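PDB 5A7Z: tRNA (adenine(9)-N1)-methyltransferase from Sulfolobus acidocaldarius, which catalyses the S-adenosyl-L-methionine-dependent methylation of N1 of adenosine 9 in tRNA. Local coordinates for residues A[170-182]-A[194-208]. Sequence-based numbering, arbitrary orientation.
Sequences SDEDNPVILDPYG and HNVFVIGGIVDKGRR
Val176 and Val198 lie on neighbouring parallel strands, 175-178 and 196-199, inside the sheet of the SPOUT methyltransferase domain. Val176 N donates to Val196 O (2.9 Å), Val176 O accepts from Val198 N, and Leu178 N reaches Val198 O in a nearly straight bond (2.8 Å). Ile177 turns its own backbone bonds the other way, to Pro225 and Val227 at strand 226-228, while Phe197 pairs with Lys109 on the other flank, so both strands are interior. Apolar residues, most of them branched at CB, suit this buried setting: Ile177 CD1 lies against Val198 CB on one face, and on the other Val176 CG1 meets Phe197 CD2 (3.5 Å).

Where the strands begin, the Asn195 amide grips the chain leading into strand 175-178 with both its ends, at the turn of residues 170-173 and just after it. OD1 takes Asn174 N on a lone pair, in the carbonyl plane (2.6 Å), and ND2 points straight at Glu172 O (3.1 Å, 176°). Placing CG between the backbone N and carbonyl carbon (chi1 63°) brings the amide to this stretch of chain. A leucine here would probably leave Asn174 N and Glu172 O without these partners and the lead-in to the strand less firmly held.

Beyond the strands, Asp179 divides its carboxylate: OD1 accepts from Tyr181 N, closing an Asx turn, while OD2 forms a salt bridge with Arg207 and another with Arg226. The weak, bent bond from Arg207 NE to Asp179 OD2 spans 2.8 Å, with the guanidinium turned 56° from the carboxylate plane.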
loop_
_atom_site.group_PDB
_atom_site.type_symbol
_atom_site.label_atom_id
_atom_site.label_comp_id
_atom_site.label_asym_id
_atom_site.label_seq_id
_atom_site.Cartn_x
_atom_site.Cartn_y
_atom_site.Cartn_z
ATOM N N SER A 170 -6.301 6.678 -15.879
ATOM C CA SER A 170 -6.522 8.113 -15.862
ATOM C C SER A 170 -5.355 8.924 -16.472
ATOM O O SER A 170 -4.211 8.441 -16.593
ATOM C CB SER A 170 -6.820 8.585 -14.440
ATOM O OG SER A 170 -5.658 9.049 -13.813
ATOM N N ASP A 171 -5.688 10.155 -16.857
ATOM C CA ASP A 171 -4.728 11.186 -17.277
ATOM C C ASP A 171 -3.460 11.251 -16.449
ATOM O O ASP A 171 -2.449 11.749 -16.922
ATOM C CB ASP A 171 -5.386 12.584 -17.145
ATOM C CG ASP A 171 -5.916 13.112 -18.456
ATOM O OD1 ASP A 171 -5.326 12.798 -19.495
ATOM O OD2 ASP A 171 -6.910 13.868 -18.442
ATOM N N GLU A 172 -3.590 10.954 -15.160
ATOM C CA GLU A 172 -2.540 11.225 -14.193
ATOM C C GLU A 172 -1.782 9.992 -13.779
ATOM O O GLU A 172 -0.780 10.113 -13.114
ATOM C CB GLU A 172 -3.112 11.895 -12.955
ATOM C CG GLU A 172 -2.710 13.353 -12.853
ATOM C CD GLU A 172 -3.194 14.003 -11.584
ATOM O OE1 GLU A 172 -4.265 13.593 -11.089
ATOM O OE2 GLU A 172 -2.514 14.931 -11.095
ATOM N N ASP A 173 -2.272 8.811 -14.153
ATOM C CA ASP A 173 -1.592 7.569 -13.829
ATOM C C ASP A 173 -0.308 7.529 -14.547
ATOM O O ASP A 173 -0.279 7.723 -15.732
ATOM C CB ASP A 173 -2.401 6.375 -14.288
ATOM C CG ASP A 173 -3.702 6.252 -13.572
ATOM O OD1 ASP A 173 -3.848 6.843 -12.469
ATOM O OD2 ASP A 173 -4.594 5.554 -14.111
ATOM N N ASN A 174 0.746 7.173 -13.859
ATOM C CA ASN A 174 2.045 7.085 -14.489
ATOM C C ASN A 174 2.678 5.735 -14.186
ATOM O O ASN A 174 3.522 5.634 -13.295
ATOM C CB ASN A 174 2.905 8.213 -13.985
ATOM C CG ASN A 174 4.290 8.159 -14.523
ATOM O OD1 ASN A 174 4.573 7.494 -15.506
ATOM N ND2 ASN A 174 5.184 8.818 -13.841
ATOM N N PRO A 175 2.243 4.683 -14.918
ATOM C CA PRO A 175 2.416 3.298 -14.508
ATOM C C PRO A 175 3.753 2.749 -14.874
ATOM O O PRO A 175 4.359 3.182 -15.854
ATOM C CB PRO A 175 1.336 2.550 -15.296
ATOM C CG PRO A 175 0.534 3.599 -15.996
ATOM C CD PRO A 175 1.445 4.768 -16.137
ATOM N N VAL A 176 4.226 1.805 -14.082
ATOM C CA VAL A 176 5.320 0.962 -14.500
ATOM C C VAL A 176 4.901 -0.491 -14.294
ATOM O O VAL A 176 4.007 -0.767 -13.499
ATOM C CB VAL A 176 6.567 1.299 -13.715
ATOM C CG1 VAL A 176 6.424 0.849 -12.277
ATOM C CG2 VAL A 176 7.783 0.675 -14.359
ATOM N N ILE A 177 5.483 -1.401 -15.072
ATOM C CA ILE A 177 5.136 -2.807 -15.024
ATOM C C ILE A 177 6.304 -3.544 -14.386
ATOM O O ILE A 177 7.443 -3.427 -14.829
ATOM C CB ILE A 177 4.933 -3.408 -16.439
ATOM C CG1 ILE A 177 4.047 -2.523 -17.326
ATOM C CG2 ILE A 177 4.379 -4.813 -16.355
ATOM C CD1 ILE A 177 2.682 -2.191 -16.774
ATOM N N LEU A 178 6.009 -4.340 -13.374
ATOM C CA LEU A 178 7.031 -5.115 -12.724
ATOM C C LEU A 178 7.199 -6.425 -13.437
ATOM O O LEU A 178 6.263 -7.167 -13.597
ATOM C CB LEU A 178 6.700 -5.287 -11.239
ATOM C CG LEU A 178 6.904 -3.897 -10.605
ATOM C CD1 LEU A 178 5.850 -3.553 -9.600
ATOM C CD2 LEU A 178 8.305 -3.766 -10.027
ATOM N N ASP A 179 8.410 -6.660 -13.908
ATOM C CA ASP A 179 8.688 -7.727 -14.850
ATOM C C ASP A 179 10.132 -8.199 -14.650
ATOM O O ASP A 179 11.067 -7.454 -14.946
ATOM C CB ASP A 179 8.500 -7.205 -16.279
ATOM C CG ASP A 179 8.577 -8.315 -17.341
ATOM O OD1 ASP A 179 8.849 -9.474 -16.996
ATOM O OD2 ASP A 179 8.355 -8.007 -18.532
ATOM N N PRO A 180 10.315 -9.432 -14.162
ATOM C CA PRO A 180 11.669 -10.004 -13.997
ATOM C C PRO A 180 12.506 -9.923 -15.261
ATOM O O PRO A 180 13.738 -9.921 -15.195
ATOM C CB PRO A 180 11.405 -11.472 -13.647
ATOM C CG PRO A 180 9.947 -11.719 -13.920
ATOM C CD PRO A 180 9.264 -10.393 -13.783
ATOM N N TYR A 181 11.837 -9.863 -16.401
ATOM C CA TYR A 181 12.507 -9.865 -17.684
ATOM C C TYR A 181 12.355 -8.521 -18.383
ATOM O O TYR A 181 12.634 -8.401 -19.565
ATOM C CB TYR A 181 11.940 -10.989 -18.542
ATOM C CG TYR A 181 12.418 -12.370 -18.146
ATOM C CD1 TYR A 181 13.692 -12.808 -18.493
ATOM C CD2 TYR A 181 11.589 -13.253 -17.465
ATOM C CE1 TYR A 181 14.133 -14.077 -18.166
ATOM C CE2 TYR A 181 12.026 -14.523 -17.129
ATOM C CZ TYR A 181 13.299 -14.927 -17.494
ATOM O OH TYR A 181 13.756 -16.183 -17.178
ATOM N N GLY A 182 11.934 -7.497 -17.639
ATOM C CA GLY A 182 11.930 -6.138 -18.158
ATOM C C GLY A 182 13.336 -5.717 -18.524
ATOM O O GLY A 182 14.289 -6.388 -18.159
ATOM N N HIS A 194 7.199 7.057 -9.936
ATOM C CA HIS A 194 6.004 6.532 -10.559
ATOM C C HIS A 194 4.889 6.409 -9.563
ATOM O O HIS A 194 5.134 6.312 -8.410
ATOM C CB HIS A 194 6.287 5.225 -11.234
ATOM C CG HIS A 194 6.953 5.375 -12.549
ATOM N ND1 HIS A 194 8.308 5.524 -12.675
ATOM C CD2 HIS A 194 6.453 5.410 -13.800
ATOM C CE1 HIS A 194 8.619 5.639 -13.949
ATOM N NE2 HIS A 194 7.510 5.578 -14.652
ATOM N N ASN A 195 3.653 6.441 -10.006
ATOM C CA ASN A 195 2.547 6.427 -9.039
ATOM C C ASN A 195 1.574 5.251 -9.187
ATOM O O ASN A 195 0.592 5.163 -8.452
ATOM C CB ASN A 195 1.801 7.756 -9.033
ATOM C CG ASN A 195 1.154 8.064 -10.344
ATOM O OD1 ASN A 195 1.142 7.247 -11.242
ATOM N ND2 ASN A 195 0.574 9.249 -10.452
ATOM N N VAL A 196 1.826 4.391 -10.168
ATOM C CA VAL A 196 0.984 3.202 -10.424
ATOM C C VAL A 196 1.901 2.012 -10.753
ATOM O O VAL A 196 2.780 2.124 -11.594
ATOM C CB VAL A 196 0.004 3.433 -11.583
ATOM C CG1 VAL A 196 -0.798 2.168 -11.873
ATOM C CG2 VAL A 196 -0.915 4.597 -11.284
ATOM N N PHE A 197 1.699 0.894 -10.061
ATOM C CA PHE A 197 2.575 -0.299 -10.184
ATOM C C PHE A 197 1.789 -1.529 -10.537
ATOM O O PHE A 197 0.862 -1.889 -9.836
ATOM C CB PHE A 197 3.364 -0.511 -8.886
ATOM C CG PHE A 197 4.166 0.674 -8.517
ATOM C CD1 PHE A 197 3.555 1.768 -7.957
ATOM C CD2 PHE A 197 5.479 0.778 -8.917
ATOM C CE1 PHE A 197 4.265 2.925 -7.710
ATOM C CE2 PHE A 197 6.207 1.926 -8.652
ATOM C CZ PHE A 197 5.597 3.000 -8.055
ATOM N N VAL A 198 2.140 -2.140 -11.673
ATOM C CA VAL A 198 1.415 -3.268 -12.215
ATOM C C VAL A 198 2.248 -4.541 -12.047
ATOM O O VAL A 198 3.386 -4.627 -12.536
ATOM C CB VAL A 198 1.076 -3.059 -13.708
ATOM C CG1 VAL A 198 0.300 -4.253 -14.250
ATOM C CG2 VAL A 198 0.253 -1.786 -13.913
ATOM N N ILE A 199 1.647 -5.507 -11.342
ATOM C CA ILE A 199 2.204 -6.839 -11.108
ATOM C C ILE A 199 1.230 -7.895 -11.636
ATOM O O ILE A 199 0.105 -8.033 -11.146
ATOM C CB ILE A 199 2.475 -7.083 -9.593
ATOM C CG1 ILE A 199 2.953 -5.786 -8.926
ATOM C CG2 ILE A 199 3.542 -8.169 -9.420
ATOM C CD1 ILE A 199 2.858 -5.760 -7.407
ATOM N N GLY A 200 1.654 -8.625 -12.657
ATOM C CA GLY A 200 0.861 -9.731 -13.195
ATOM C C GLY A 200 1.310 -11.040 -12.597
ATOM O O GLY A 200 1.970 -11.060 -11.564
ATOM N N GLY A 201 0.947 -12.134 -13.253
ATOM C CA GLY A 201 1.309 -13.476 -12.804
ATOM C C GLY A 201 2.529 -14.043 -13.522
ATOM O O GLY A 201 2.926 -13.547 -14.583
ATOM N N ILE A 202 3.106 -15.084 -12.948
ATOM C CA ILE A 202 4.228 -15.786 -13.543
ATOM C C ILE A 202 3.737 -16.863 -14.463
ATOM O O ILE A 202 3.050 -17.772 -14.059
ATOM C CB ILE A 202 5.089 -16.466 -12.494
ATOM C CG1 ILE A 202 4.235 -17.414 -11.658
ATOM C CG2 ILE A 202 5.766 -15.447 -11.614
ATOM C CD1 ILE A 202 5.004 -18.540 -10.997
ATOM N N VAL A 203 4.092 -16.747 -15.723
ATOM C CA VAL A 203 3.611 -17.686 -16.704
ATOM C C VAL A 203 4.743 -18.501 -17.273
ATOM O O VAL A 203 5.198 -18.248 -18.365
ATOM C CB VAL A 203 2.885 -16.955 -17.830
ATOM C CG1 VAL A 203 3.741 -15.833 -18.361
ATOM C CG2 VAL A 203 2.505 -17.908 -18.940
ATOM N N ASP A 204 5.194 -19.495 -16.532
ATOM C CA ASP A 204 6.154 -20.443 -17.057
ATOM C C ASP A 204 7.535 -19.875 -17.085
ATOM O O ASP A 204 7.816 -18.982 -17.871
ATOM C CB ASP A 204 5.745 -20.892 -18.461
ATOM C CG ASP A 204 4.518 -21.783 -18.454
ATOM O OD1 ASP A 204 4.154 -22.285 -17.370
ATOM O OD2 ASP A 204 3.855 -22.037 -19.482
ATOM N N LYS A 205 8.396 -20.411 -16.228
ATOM C CA LYS A 205 9.798 -19.998 -16.151
ATOM C C LYS A 205 10.024 -18.502 -15.967
ATOM O O LYS A 205 11.013 -17.957 -16.438
ATOM C CB LYS A 205 10.535 -20.461 -17.408
ATOM C CG LYS A 205 10.631 -21.972 -17.550
ATOM C CD LYS A 205 11.352 -22.363 -18.829
ATOM C CE LYS A 205 11.468 -23.872 -18.959
ATOM N NZ LYS A 205 12.151 -24.269 -20.222
ATOM N N GLY A 206 9.115 -17.833 -15.277
ATOM C CA GLY A 206 9.403 -16.480 -14.852
ATOM C C GLY A 206 8.730 -15.273 -15.448
ATOM O O GLY A 206 8.436 -14.375 -14.694
ATOM N N ARG A 207 8.546 -15.180 -16.754
ATOM C CA ARG A 207 7.989 -13.921 -17.151
ATOM C C ARG A 207 6.693 -13.708 -16.456
ATOM O O ARG A 207 6.020 -14.622 -16.041
ATOM C CB ARG A 207 7.889 -13.649 -18.634
ATOM C CG ARG A 207 8.288 -12.199 -18.889
ATOM C CD ARG A 207 7.249 -11.371 -19.612
ATOM N NE ARG A 207 7.850 -10.163 -20.191
ATOM C CZ ARG A 207 8.843 -10.160 -21.080
ATOM N NH1 ARG A 207 9.354 -11.297 -21.530
ATOM N NH2 ARG A 207 9.327 -9.013 -21.525
ATOM N N ARG A 208 6.397 -12.452 -16.291
ATOM C CA ARG A 208 5.212 -12.027 -15.582
ATOM C C ARG A 208 4.348 -11.287 -16.556
ATOM O O ARG A 208 4.587 -10.136 -16.863
ATOM C CB ARG A 208 5.581 -11.118 -14.416
ATOM C CG ARG A 208 4.636 -11.163 -13.243
ATOM C CD ARG A 208 5.099 -10.230 -12.155
ATOM N NE ARG A 208 6.042 -10.877 -11.263
ATOM C CZ ARG A 208 5.710 -11.800 -10.385
ATOM N NH1 ARG A 208 4.476 -12.194 -10.273
ATOM N NH2 ARG A 208 6.621 -12.329 -9.621
#